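Local coordinates for putative carbohydrate metabolism domain-containing protein (Bacteroides vulgatus, PDB 3S30), which is a putative glycoside hydrolase that probably acts in carbohydrate metabolism and is built as a galactose-binding-domain-like beta sandwich, at residues I219-Y224 with F294-N299; V319-S324 with D343-V348. All blocks are in the same frame, centred on the assembly; numbering follows the deposited sequence.

Contact 1 (I219-Y224 with F294-N299); sequences IKLVGY and FELDFN
The ring of Phe294 lies flat against the backbone of Gly223, on the buried face of an antiparallel strand pair. The Gly223 CA sits 3.8 Å from the centroid of the Phe294 ring, 25° off its normal, a CH-pi contact. Phe294 reaches it because CG stands between its own backbone N and carbonyl carbon (chi1 58°), which folds the ring across to the other strand. Gly223, with no side chain, lets the ring come this close. Leu221 continues this apolar face, its CG 4.2 Å from CE1 of Phe294. An alanine in place of Phe294 would probably open a gap beside Leu221 and leave the Gly223 backbone without its aromatic cover.

Leu221 and Leu296 form a hydrogen-bonded pair. The bond from Leu221 N to Leu296 O is 2.9 Å, and that from Leu296 N to Leu221 O is 3.0 Å.

The other face is looser and nearer solvent. Lys220 lies alongside Glu295 and Asp297. Its NZ makes a 3.3 Å salt bridge to Glu295 OE2, met on the anti side and somewhat out of the carboxylate plane. A second, long one of 3.8 Å runs from Lys220 NZ to Asp297 OD1. Glu295 OE1 also pairs with Arg293.

Strand 218-228 is flanked by 291-297 and 339-349, and Ile219 and Lys220 form a classic beta bulge opposite Val348. Beneath the apolar face, Leu221, Phe294 and Leu296 rest on Ile248 of strand 247-254.

Contact 2 (V319-S324 with D343-V348); sequences VSIVLS and DDLELV. With NA (sodium ion), chain C.
Leu345 and Leu347 both hold CG roughly trans to the backbone N (chi1 -178° and -163°), which sends their methyl groups across to strand 319-324. On that strand, Ile321 has CG2 in the same trans position, although its CG1 lies beside the backbone N. Ile321 and Leu345 therefore meet tip to tip, with Ile321 CG2 4.0 Å from Leu345 CD2. Val319 meets Leu347 in the same manner, its CG2 4.0 Å from Leu347 CD2. The same methyl of Leu345, CD2, also lies 4.3 Å from Leu323 CD1.

No hydrogen bond joins the segments. Their strand axes approach to 10.0 Å, so this is face-to-face packing of two layers, consistent with the beta sandwich of galactose-binding-domain-like folds. Phe104 packs against Ile321 and Leu345, while Phe214 packs against Val319 and Leu347.

The chain turns a corner at Asp344. Just before the corner, Asp343 belongs to the metal site. Asp343 OD1 binds the sodium ion at 2.5 Å; Asn105, Glu107 and Asn165 complete the site. The same oxygen accepts a bent 2.8 Å bond from Asp344 N, which comes in on the anti side and well out of the carboxylate plane. Asp343 OD2 is held by Arg162 N.

Contacts 1 and 2 lie with their centres 8 Å apart, and strands 218-228 and 339-349 are neighbours that join them. Two probable backbone hydrogen bonds link the pair: Lys220 O to Val348 N and Val222 O to Glu346 N, each 2.7 Å. Leu221 CD1 of contact 1 lies 3.4 Å from Leu345 CD1 of contact 2. Leu221 also packs on Ile321 of contact 2. Contact 1 thus widens one layer edge to edge, whereas contact 2 packs that layer against another. The sodium ion is bound at the Asp343 end. The side chain of Tyr224 is about 9 Å from the ion, and its ring makes a cation-pi contact with Arg162, which also salt-bridges Asp344.

Contact 1 (I219-Y224 with F294-N299)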
loop_
_atom_site.group_PDB
_atom_site.type_symbol
_atom_site.label_atom_id
_atom_site.label_comp_id
_atom_site.label_asym_id
_atom_site.label_seq_id
_atom_site.Cartn_x
_atom_site.Cartn_y
_atom_site.Cartn_z
ATOM N N ILE A 219 -1.356 -4.800 17.352
ATOM C CA ILE A 219 -0.090 -5.312 17.864
ATOM C C ILE A 219 0.745 -5.978 16.783
ATOM O O ILE A 219 1.964 -5.855 16.795
ATOM C CB ILE A 219 -0.256 -6.233 19.122
ATOM C CG1 ILE A 219 -1.327 -7.308 18.919
ATOM C CG2 ILE A 219 -0.601 -5.399 20.347
ATOM C CD1 ILE A 219 -1.559 -8.154 20.161
ATOM N N LYS A 220 0.121 -6.668 15.835
ATOM C CA LYS A 220 0.900 -7.241 14.740
ATOM C C LYS A 220 0.158 -7.345 13.417
ATOM O O LYS A 220 -1.087 -7.425 13.370
ATOM C CB LYS A 220 1.536 -8.582 15.145
ATOM C CG LYS A 220 0.580 -9.649 15.593
ATOM C CD LYS A 220 1.310 -10.845 16.212
ATOM C CE LYS A 220 1.635 -10.606 17.692
ATOM N NZ LYS A 220 2.422 -11.716 18.313
ATOM N N LEU A 221 0.949 -7.289 12.346
ATOM C CA LEU A 221 0.456 -7.453 10.989
ATOM C C LEU A 221 0.981 -8.783 10.483
ATOM O O LEU A 221 2.194 -8.973 10.370
ATOM C CB LEU A 221 0.948 -6.302 10.079
ATOM C CG LEU A 221 0.483 -6.345 8.608
ATOM C CD1 LEU A 221 -1.035 -6.115 8.488
ATOM C CD2 LEU A 221 1.249 -5.344 7.751
ATOM N N VAL A 222 0.074 -9.713 10.204
ATOM C CA VAL A 222 0.469 -11.029 9.744
ATOM C C VAL A 222 -0.154 -11.261 8.376
ATOM O O VAL A 222 -1.223 -10.749 8.091
ATOM C CB VAL A 222 0.082 -12.171 10.752
ATOM C CG1 VAL A 222 0.581 -11.851 12.164
ATOM C CG2 VAL A 222 -1.403 -12.410 10.771
ATOM N N GLY A 223 0.541 -12.028 7.542
ATOM C CA GLY A 223 0.059 -12.389 6.217
ATOM C C GLY A 223 1.061 -13.287 5.523
ATOM O O GLY A 223 2.017 -13.743 6.139
ATOM N N TYR A 224 0.836 -13.537 4.240
ATOM C CA TYR A 224 1.695 -14.405 3.437
ATOM C C TYR A 224 2.062 -13.680 2.153
ATOM O O TYR A 224 1.240 -12.946 1.620
ATOM C CB TYR A 224 0.978 -15.718 3.103
ATOM C CG TYR A 224 0.795 -16.634 4.291
ATOM C CD1 TYR A 224 -0.211 -16.399 5.225
ATOM C CD2 TYR A 224 1.630 -17.739 4.485
ATOM C CE1 TYR A 224 -0.386 -17.228 6.322
ATOM C CE2 TYR A 224 1.472 -18.574 5.579
ATOM C CZ TYR A 224 0.461 -18.319 6.494
ATOM O OH TYR A 224 0.284 -19.152 7.573
ATOM N N PHE A 294 4.744 -13.720 7.143
ATOM C CA PHE A 294 5.382 -12.611 7.836
ATOM C C PHE A 294 4.584 -12.270 9.094
ATOM O O PHE A 294 3.386 -12.544 9.182
ATOM C CB PHE A 294 5.581 -11.388 6.913
ATOM C CG PHE A 294 4.305 -10.837 6.284
ATOM C CD1 PHE A 294 3.556 -9.865 6.934
ATOM C CD2 PHE A 294 3.894 -11.254 5.021
ATOM C CE1 PHE A 294 2.387 -9.340 6.356
ATOM C CE2 PHE A 294 2.725 -10.739 4.427
ATOM C CZ PHE A 294 1.976 -9.777 5.098
ATOM N N GLU A 295 5.278 -11.721 10.087
ATOM C CA GLU A 295 4.667 -11.372 11.365
ATOM C C GLU A 295 5.391 -10.160 11.935
ATOM O O GLU A 295 6.407 -10.308 12.607
ATOM C CB GLU A 295 4.727 -12.560 12.338
ATOM C CG GLU A 295 4.055 -12.297 13.700
ATOM C CD GLU A 295 4.154 -13.478 14.672
ATOM O OE1 GLU A 295 4.342 -14.632 14.223
ATOM O OE2 GLU A 295 4.042 -13.244 15.893
ATOM N N LEU A 296 4.861 -8.968 11.659
ATOM C CA LEU A 296 5.508 -7.706 12.055
ATOM C C LEU A 296 4.856 -7.163 13.320
ATOM O O LEU A 296 3.673 -6.846 13.318
ATOM C CB LEU A 296 5.400 -6.677 10.924
ATOM C CG LEU A 296 5.647 -7.199 9.495
ATOM C CD1 LEU A 296 5.508 -6.075 8.475
ATOM C CD2 LEU A 296 7.024 -7.881 9.383
ATOM N N ASP A 297 5.617 -7.076 14.408
ATOM C CA ASP A 297 5.103 -6.519 15.667
ATOM C C ASP A 297 5.073 -4.996 15.592
ATOM O O ASP A 297 6.025 -4.366 15.133
ATOM C CB ASP A 297 5.975 -6.935 16.862
ATOM C CG ASP A 297 5.855 -8.425 17.211
ATOM O OD1 ASP A 297 4.797 -8.852 17.730
ATOM O OD2 ASP A 297 6.843 -9.163 17.009
ATOM N N PHE A 298 3.978 -4.402 16.051
ATOM C CA PHE A 298 3.921 -2.944 16.223
ATOM C C PHE A 298 4.859 -2.492 17.343
ATOM O O PHE A 298 4.829 -3.025 18.452
ATOM C CB PHE A 298 2.488 -2.464 16.484
ATOM C CG PHE A 298 1.689 -2.250 15.232
ATOM C CD1 PHE A 298 1.122 -3.332 14.556
ATOM C CD2 PHE A 298 1.517 -0.970 14.708
ATOM C CE1 PHE A 298 0.380 -3.140 13.401
ATOM C CE2 PHE A 298 0.780 -0.768 13.542
ATOM C CZ PHE A 298 0.215 -1.852 12.890
ATOM N N ASN A 299 5.694 -1.511 17.015
ATOM C CA ASN A 299 6.646 -0.908 17.934
ATOM C C ASN A 299 6.087 0.404 18.498
ATOM O O ASN A 299 6.167 1.447 17.854
ATOM C CB ASN A 299 7.964 -0.662 17.182
ATOM C CG ASN A 299 9.130 -0.340 18.104
ATOM O OD1 ASN A 299 8.938 0.030 19.268
ATOM N ND2 ASN A 299 10.357 -0.477 17.578
#

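Contact 2 (V319-S324 with D343-V348)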
loop_
_atom_site.group_PDB
_atom_site.type_symbol
_atom_site.label_atom_id
_atom_site.label_comp_id
_atom_site.label_asym_id
_atom_site.label_seq_id
_atom_site.Cartn_x
_atom_site.Cartn_y
_atom_site.Cartn_z
ATOM N N VAL A 319 -5.265 4.128 11.518
ATOM C CA VAL A 319 -4.338 3.071 11.168
ATOM C C VAL A 319 -4.175 3.067 9.660
ATOM O O VAL A 319 -5.019 3.596 8.928
ATOM C CB VAL A 319 -4.826 1.674 11.628
ATOM C CG1 VAL A 319 -5.849 1.074 10.619
ATOM C CG2 VAL A 319 -3.646 0.737 11.799
ATOM N N SER A 320 -3.080 2.476 9.207
ATOM C CA SER A 320 -2.868 2.215 7.801
ATOM C C SER A 320 -1.992 0.990 7.621
ATOM O O SER A 320 -1.260 0.602 8.522
ATOM C CB SER A 320 -2.230 3.406 7.099
ATOM O OG SER A 320 -2.339 3.264 5.684
ATOM N N ILE A 321 -2.142 0.373 6.459
ATOM C CA ILE A 321 -1.330 -0.718 6.000
ATOM C C ILE A 321 -0.881 -0.306 4.607
ATOM O O ILE A 321 -1.699 0.135 3.795
ATOM C CB ILE A 321 -2.159 -2.017 5.890
ATOM C CG1 ILE A 321 -2.614 -2.487 7.283
ATOM C CG2 ILE A 321 -1.360 -3.110 5.145
ATOM C CD1 ILE A 321 -3.628 -3.577 7.230
ATOM N N VAL A 322 0.418 -0.402 4.338
ATOM C CA VAL A 322 0.930 -0.034 3.036
ATOM C C VAL A 322 1.740 -1.198 2.507
ATOM O O VAL A 322 2.593 -1.730 3.204
ATOM C CB VAL A 322 1.785 1.250 3.087
ATOM C CG1 VAL A 322 2.189 1.678 1.679
ATOM C CG2 VAL A 322 1.042 2.403 3.831
ATOM N N LEU A 323 1.458 -1.589 1.267
ATOM C CA LEU A 323 2.140 -2.702 0.614
ATOM C C LEU A 323 2.684 -2.219 -0.745
ATOM O O LEU A 323 1.995 -1.488 -1.455
ATOM C CB LEU A 323 1.144 -3.851 0.416
ATOM C CG LEU A 323 0.311 -4.200 1.656
ATOM C CD1 LEU A 323 -0.929 -5.027 1.311
ATOM C CD2 LEU A 323 1.174 -4.911 2.683
ATOM N N SER A 324 3.899 -2.623 -1.109
ATOM C CA SER A 324 4.482 -2.182 -2.390
ATOM C C SER A 324 5.428 -3.214 -2.979
ATOM O O SER A 324 6.268 -3.739 -2.270
ATOM C CB SER A 324 5.248 -0.864 -2.215
ATOM O OG SER A 324 5.698 -0.362 -3.471
ATOM N N ASP A 343 -1.535 -12.538 0.464
ATOM C CA ASP A 343 -2.795 -13.185 0.787
ATOM C C ASP A 343 -2.985 -13.302 2.299
ATOM O O ASP A 343 -2.014 -13.230 3.066
ATOM C CB ASP A 343 -2.814 -14.577 0.170
ATOM C CG ASP A 343 -4.205 -15.034 -0.195
ATOM O OD1 ASP A 343 -5.197 -14.354 0.158
ATOM O OD2 ASP A 343 -4.306 -16.074 -0.862
ATOM N N ASP A 344 -4.240 -13.504 2.702
ATOM C CA ASP A 344 -4.617 -13.743 4.095
ATOM C C ASP A 344 -3.884 -12.819 5.071
ATOM O O ASP A 344 -3.159 -13.265 5.961
ATOM C CB ASP A 344 -4.410 -15.214 4.457
ATOM C CG ASP A 344 -5.282 -16.136 3.637
ATOM O OD1 ASP A 344 -6.478 -15.821 3.470
ATOM O OD2 ASP A 344 -4.783 -17.182 3.166
ATOM N N LEU A 345 -4.095 -11.527 4.871
ATOM C CA LEU A 345 -3.520 -10.482 5.704
ATOM C C LEU A 345 -4.451 -10.201 6.880
ATOM O O LEU A 345 -5.667 -10.096 6.709
ATOM C CB LEU A 345 -3.339 -9.215 4.867
ATOM C CG LEU A 345 -2.716 -7.996 5.531
ATOM C CD1 LEU A 345 -1.228 -8.235 5.828
ATOM C CD2 LEU A 345 -2.928 -6.800 4.624
ATOM N N GLU A 346 -3.883 -10.088 8.075
ATOM C CA GLU A 346 -4.673 -9.755 9.264
ATOM C C GLU A 346 -3.961 -8.734 10.140
ATOM O O GLU A 346 -2.781 -8.877 10.441
ATOM C CB GLU A 346 -4.998 -11.002 10.087
ATOM C CG GLU A 346 -5.617 -10.664 11.438
ATOM C CD GLU A 346 -6.205 -11.853 12.166
ATOM O OE1 GLU A 346 -5.910 -13.004 11.781
ATOM O OE2 GLU A 346 -6.959 -11.623 13.137
ATOM N N LEU A 347 -4.703 -7.704 10.536
ATOM C CA LEU A 347 -4.262 -6.757 11.562
ATOM C C LEU A 347 -4.678 -7.314 12.929
ATOM O O LEU A 347 -5.833 -7.193 13.330
ATOM C CB LEU A 347 -4.890 -5.387 11.298
ATOM C CG LEU A 347 -4.312 -4.144 11.967
ATOM C CD1 LEU A 347 -2.888 -3.862 11.535
ATOM C CD2 LEU A 347 -5.189 -2.954 11.649
ATOM N N VAL A 348 -3.743 -7.955 13.627
ATOM C CA VAL A 348 -4.022 -8.517 14.958
ATOM C C VAL A 348 -3.974 -7.426 16.025
ATOM O O VAL A 348 -2.931 -6.810 16.239
ATOM C CB VAL A 348 -3.009 -9.621 15.337
ATOM C CG1 VAL A 348 -3.297 -10.160 16.751
ATOM C CG2 VAL A 348 -3.017 -10.746 14.284
HETATM NA NA NA C . -7.541 -14.603 -0.524
#